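Local coordinates for secreted protein ASP-2 (Necator americanus, PDB 1U53) that is a secreted hookworm protein of the pathogenesis-related-1 (CAP) family and a vaccine antigen, whose molecular activity is not established, at residues T62-A67 with G147-A152; E85-S90 with M156-C161. One frame throughout, in Å; residues are numbered along the deposited sequence.

Contact 1: residues T62-A67 with G147-A152; sequences TAMNNA and GCYVEA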
# COMPACT_ATOMS: atom_id res chain seq x y z
N THR A 62 -14.86 -2.29 3.03
CA THR A 62 -14.38 -2.42 4.43
C THR A 62 -13.44 -1.28 4.87
O THR A 62 -13.47 -0.86 6.02
CB THR A 62 -13.76 -3.83 4.71
OG1 THR A 62 -12.91 -4.24 3.64
CG2 THR A 62 -14.91 -4.85 4.91
N ALA A 63 -12.64 -0.75 3.95
CA ALA A 63 -11.85 0.45 4.29
C ALA A 63 -12.77 1.60 4.66
O ALA A 63 -12.55 2.34 5.66
CB ALA A 63 -10.94 0.82 3.11
N MET A 64 -13.83 1.77 3.87
CA MET A 64 -14.91 2.72 4.16
C MET A 64 -15.53 2.56 5.53
O MET A 64 -15.79 3.55 6.23
CB MET A 64 -16.01 2.63 3.07
CG MET A 64 -17.12 3.66 3.28
SD MET A 64 -18.35 3.43 1.97
CE MET A 64 -19.07 1.85 2.42
N ASN A 65 -15.82 1.31 5.92
CA ASN A 65 -16.41 1.06 7.22
C ASN A 65 -15.52 1.63 8.33
O ASN A 65 -16.03 2.06 9.35
CB ASN A 65 -16.59 -0.45 7.44
CG ASN A 65 -17.67 -1.04 6.57
OD1 ASN A 65 -18.45 -0.31 5.96
ND2 ASN A 65 -17.70 -2.38 6.45
N ASN A 66 -14.20 1.61 8.15
CA ASN A 66 -13.30 2.22 9.12
C ASN A 66 -13.35 3.73 8.97
O ASN A 66 -13.69 4.45 9.92
CB ASN A 66 -11.86 1.70 8.88
CG ASN A 66 -10.83 2.27 9.87
OD1 ASN A 66 -11.06 3.30 10.48
ND2 ASN A 66 -9.68 1.58 10.02
N ALA A 67 -13.05 4.20 7.77
CA ALA A 67 -13.02 5.67 7.56
C ALA A 67 -14.27 6.37 8.07
O ALA A 67 -14.14 7.40 8.66
CB ALA A 67 -12.78 6.00 6.10
N GLY A 147 -8.08 -1.50 -1.82
CA GLY A 147 -9.35 -0.75 -1.84
C GLY A 147 -9.21 0.31 -0.75
O GLY A 147 -8.76 -0.02 0.34
N CYS A 148 -9.57 1.57 -1.04
CA CYS A 148 -9.38 2.62 -0.05
C CYS A 148 -10.58 3.53 0.04
O CYS A 148 -11.41 3.57 -0.85
CB CYS A 148 -8.17 3.49 -0.48
SG CYS A 148 -6.68 2.56 -0.92
N TYR A 149 -10.62 4.32 1.10
CA TYR A 149 -11.67 5.33 1.23
C TYR A 149 -11.10 6.56 1.92
O TYR A 149 -10.29 6.42 2.86
CB TYR A 149 -12.86 4.76 2.00
CG TYR A 149 -14.13 5.58 1.87
CD1 TYR A 149 -15.02 5.33 0.82
CD2 TYR A 149 -14.41 6.62 2.76
CE1 TYR A 149 -16.15 6.12 0.68
CE2 TYR A 149 -15.54 7.39 2.62
CZ TYR A 149 -16.41 7.14 1.59
OH TYR A 149 -17.58 7.89 1.47
N VAL A 150 -11.53 7.74 1.48
CA VAL A 150 -11.15 9.04 2.07
C VAL A 150 -12.41 9.69 2.57
O VAL A 150 -13.40 9.86 1.79
CB VAL A 150 -10.52 9.97 1.04
CG1 VAL A 150 -10.14 11.31 1.66
CG2 VAL A 150 -9.31 9.28 0.35
N GLU A 151 -12.41 10.02 3.86
CA GLU A 151 -13.57 10.63 4.50
C GLU A 151 -13.23 12.01 5.01
O GLU A 151 -12.24 12.19 5.70
CB GLU A 151 -14.01 9.77 5.69
CG GLU A 151 -15.25 10.31 6.46
CD GLU A 151 -16.57 10.25 5.70
OE1 GLU A 151 -16.59 9.92 4.50
OE2 GLU A 151 -17.63 10.61 6.32
N ALA A 152 -14.11 12.98 4.72
CA ALA A 152 -13.93 14.31 5.28
C ALA A 152 -14.64 14.35 6.59
O ALA A 152 -15.86 14.58 6.63
CB ALA A 152 -14.52 15.36 4.35

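Contact 2: residues E85-S90 with M156-C161; sequences ENIFMS and MCYVVC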
# COMPACT_ATOMS: atom_id res chain seq x y z
N GLU A 85 -3.97 -3.24 6.41
CA GLU A 85 -4.56 -1.91 6.49
C GLU A 85 -3.49 -0.85 6.77
O GLU A 85 -2.61 -1.06 7.66
CB GLU A 85 -5.56 -1.87 7.63
CG GLU A 85 -6.31 -0.50 7.79
CD GLU A 85 -7.31 -0.61 8.93
OE1 GLU A 85 -6.86 -0.64 10.11
OE2 GLU A 85 -8.52 -0.77 8.65
N ASN A 86 -3.58 0.27 6.05
CA ASN A 86 -2.74 1.46 6.34
C ASN A 86 -3.68 2.61 6.58
O ASN A 86 -4.68 2.75 5.89
CB ASN A 86 -1.90 1.84 5.13
CG ASN A 86 -0.64 1.01 5.01
OD1 ASN A 86 -0.14 0.52 6.04
ND2 ASN A 86 -0.05 0.93 3.81
N ILE A 87 -3.37 3.45 7.59
CA ILE A 87 -4.26 4.59 7.83
C ILE A 87 -3.45 5.90 7.81
O ILE A 87 -2.22 5.90 8.00
CB ILE A 87 -5.03 4.47 9.18
CG1 ILE A 87 -4.06 4.45 10.36
CG2 ILE A 87 -5.96 3.25 9.13
CD1 ILE A 87 -4.80 4.38 11.73
N PHE A 88 -4.12 7.02 7.48
CA PHE A 88 -3.43 8.31 7.36
C PHE A 88 -4.42 9.40 7.69
O PHE A 88 -5.62 9.25 7.43
CB PHE A 88 -2.92 8.52 5.91
CG PHE A 88 -2.46 9.94 5.59
CD1 PHE A 88 -1.16 10.35 5.85
CD2 PHE A 88 -3.33 10.84 4.99
CE1 PHE A 88 -0.73 11.68 5.52
CE2 PHE A 88 -2.93 12.18 4.69
CZ PHE A 88 -1.61 12.57 4.97
N MET A 89 -3.94 10.49 8.26
CA MET A 89 -4.86 11.63 8.43
C MET A 89 -4.13 12.93 8.19
O MET A 89 -2.91 13.05 8.42
CB MET A 89 -5.50 11.65 9.81
CG MET A 89 -4.47 11.80 10.94
SD MET A 89 -5.30 11.92 12.53
CE MET A 89 -5.75 13.62 12.49
N SER A 90 -4.92 13.92 7.76
CA SER A 90 -4.46 15.29 7.63
C SER A 90 -5.45 16.20 8.35
O SER A 90 -6.62 15.93 8.39
CB SER A 90 -4.49 15.68 6.15
OG SER A 90 -4.35 17.08 5.98
N MET A 156 -10.63 16.19 10.55
CA MET A 156 -9.51 15.59 9.83
C MET A 156 -10.00 15.05 8.50
O MET A 156 -11.19 14.74 8.35
CB MET A 156 -8.88 14.42 10.61
CG MET A 156 -9.86 13.24 10.82
SD MET A 156 -9.00 11.87 11.63
CE MET A 156 -10.43 10.90 12.08
N CYS A 157 -9.08 14.91 7.56
CA CYS A 157 -9.36 14.16 6.34
C CYS A 157 -8.76 12.80 6.67
O CYS A 157 -7.57 12.73 6.98
CB CYS A 157 -8.64 14.80 5.15
SG CYS A 157 -8.81 13.78 3.64
N TYR A 158 -9.59 11.73 6.67
CA TYR A 158 -9.14 10.43 7.18
C TYR A 158 -9.12 9.42 6.04
O TYR A 158 -10.11 9.24 5.33
CB TYR A 158 -10.09 10.00 8.31
CG TYR A 158 -9.79 8.67 8.95
CD1 TYR A 158 -8.46 8.27 9.20
CD2 TYR A 158 -10.81 7.85 9.41
CE1 TYR A 158 -8.17 7.05 9.81
CE2 TYR A 158 -10.52 6.60 10.00
CZ TYR A 158 -9.21 6.21 10.21
OH TYR A 158 -8.95 5.00 10.82
N VAL A 159 -7.95 8.78 5.84
CA VAL A 159 -7.73 7.90 4.68
C VAL A 159 -7.44 6.53 5.22
O VAL A 159 -6.55 6.35 6.07
CB VAL A 159 -6.50 8.35 3.89
CG1 VAL A 159 -6.16 7.39 2.76
CG2 VAL A 159 -6.70 9.80 3.36
N VAL A 160 -8.12 5.55 4.67
CA VAL A 160 -7.85 4.17 5.00
C VAL A 160 -7.70 3.39 3.72
O VAL A 160 -8.57 3.44 2.86
CB VAL A 160 -9.05 3.60 5.80
CG1 VAL A 160 -8.86 2.11 6.16
CG2 VAL A 160 -9.25 4.37 7.08
N CYS A 161 -6.60 2.63 3.57
CA CYS A 161 -6.51 1.63 2.50
C CYS A 161 -6.46 0.22 3.10
O CYS A 161 -5.84 0.03 4.15
CB CYS A 161 -5.22 1.79 1.70
SG CYS A 161 -5.31 3.18 0.53

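Contact 1: residues T62-A67 with G147-A152
Met64 lies across one face of the Tyr149 ring where helix 62-67 packs against strand 147-152. The methionine holds CG anti to its backbone N (chi1 -177°), which puts CG over the middle of that face, 3.6 Å from the centroid and almost on the ring normal: a CH-pi contact. The straight continuation at chi2 carries SD on to stand obliquely above the CE1 side, 4.2 Å from the Tyr149 centroid, adding a Met-aromatic contact, and the bend at chi3 then leads CE away from the strand. The tyrosine reaches this position through its own extended first torsion, chi1 -164°, and its CB comes within 3.6 Å of Met64 CA, so the root of the side chain is packed against the helix backbone as well.

A turn further along, Ala67 CB meets the ring at CD2, 3.8 Å away, and also touches Glu151 CB at 4.0 Å. Ala63 brings its methyl over the strand backbone, with CB 3.6 Å from Gly147 O. The small size of these two residues is consistent with the close approach of the axes, 6.6 Å, which run in nearly the same direction, 26° apart. No hydrogen bond links the segments, and the polar ends of the strand residues look to other partners. Tyr149 OH bonds to Asn10 O and to Lys68 NZ, while the bent Glu151 chain sets OE1 in the plane of the tyrosine ring, at its edge, in a salt bridge with the same lysine.

Such helix-on-sheet packing belongs to the alpha-beta-alpha sandwich of CAP proteins. Helix 57-67 covers one face of the sheet and reaches Val160 on neighbouring strand 157-164; on the other face, Val150 and Cys148 meet Phe20 of helix 14-32, and Val150 also touches helix 97-109.

Contact 2: residues E85-S90 with M156-C161
Ile87 holds CG1 between its backbone N and carbonyl carbon (chi1 62°), which leaves CG2 anti to the carbonyl carbon; Val160 CG2 has the same placement, and the two methyls lie side by side, 4.0 Å apart. The extended Glu85 chain also runs across Val160, its OE2 3.8 Å from Val160 CG1; the hydrogen-bond partners of this oxygen are Ser75, Gln162 and Asn66. Met89 and Met156 share a first torsion near +60°, yet their chains cross at about a right angle, with Met89 CE 3.7 Å from Met156 CB. Ile87 crosses Tyr158 obliquely, its CB 4.1 Å from Tyr158 CE1, while Tyr158 CD1 at the ring edge approaches Phe88 O at 3.5 Å and Val160 CG2 sits above one ring face, toward the rim. The Tyr158 hydroxyl probably hydrogen-bonds Asn66 of helix 57-67.

Strands 85-90 and 157-161 are antiparallel neighbours at one border of the central CAP-domain sheet, strand 84-90 being outermost. Asn86 with Cys161, Phe88 with Val159 and Ser90 with Cys157 are the hydrogen-bonded pairs. Five of their six bonds are nearly straight; Phe88 N to Val159 O is more bent, 145° at the hydrogen, though its donor stays in the carbonyl plane.

On the face away from Ile87, Tyr158 and Val160, Val159 CG2 meets the edge of the Phe88 ring, 3.9 Å from Phe88 CD2. The Phe88 side chain also touches Ala104 and Trp108 of helix 97-109.

Overall arrangement
From the N terminus, the chain passes through helix 57-67 and then strand 84-90 before a long excursion that includes helix 97-109. Strand 145-152 returns to helix 57-67 and closes the loop of contact 1, with 79 residues between its segments; strand 157-164 then pairs with strand 84-90, closing contact 2 across 65. The segments alternate along the chain, so the loops cross instead of nesting. Their centres lie about 8 Å apart, joined by hydrogen bonding between strands 145-152 and 157-164 and by the Cys148–Cys161 disulfide. Together they tie a covering helix to three strands adjacent in one sheet, in the order 145-152, 157-164, 84-90.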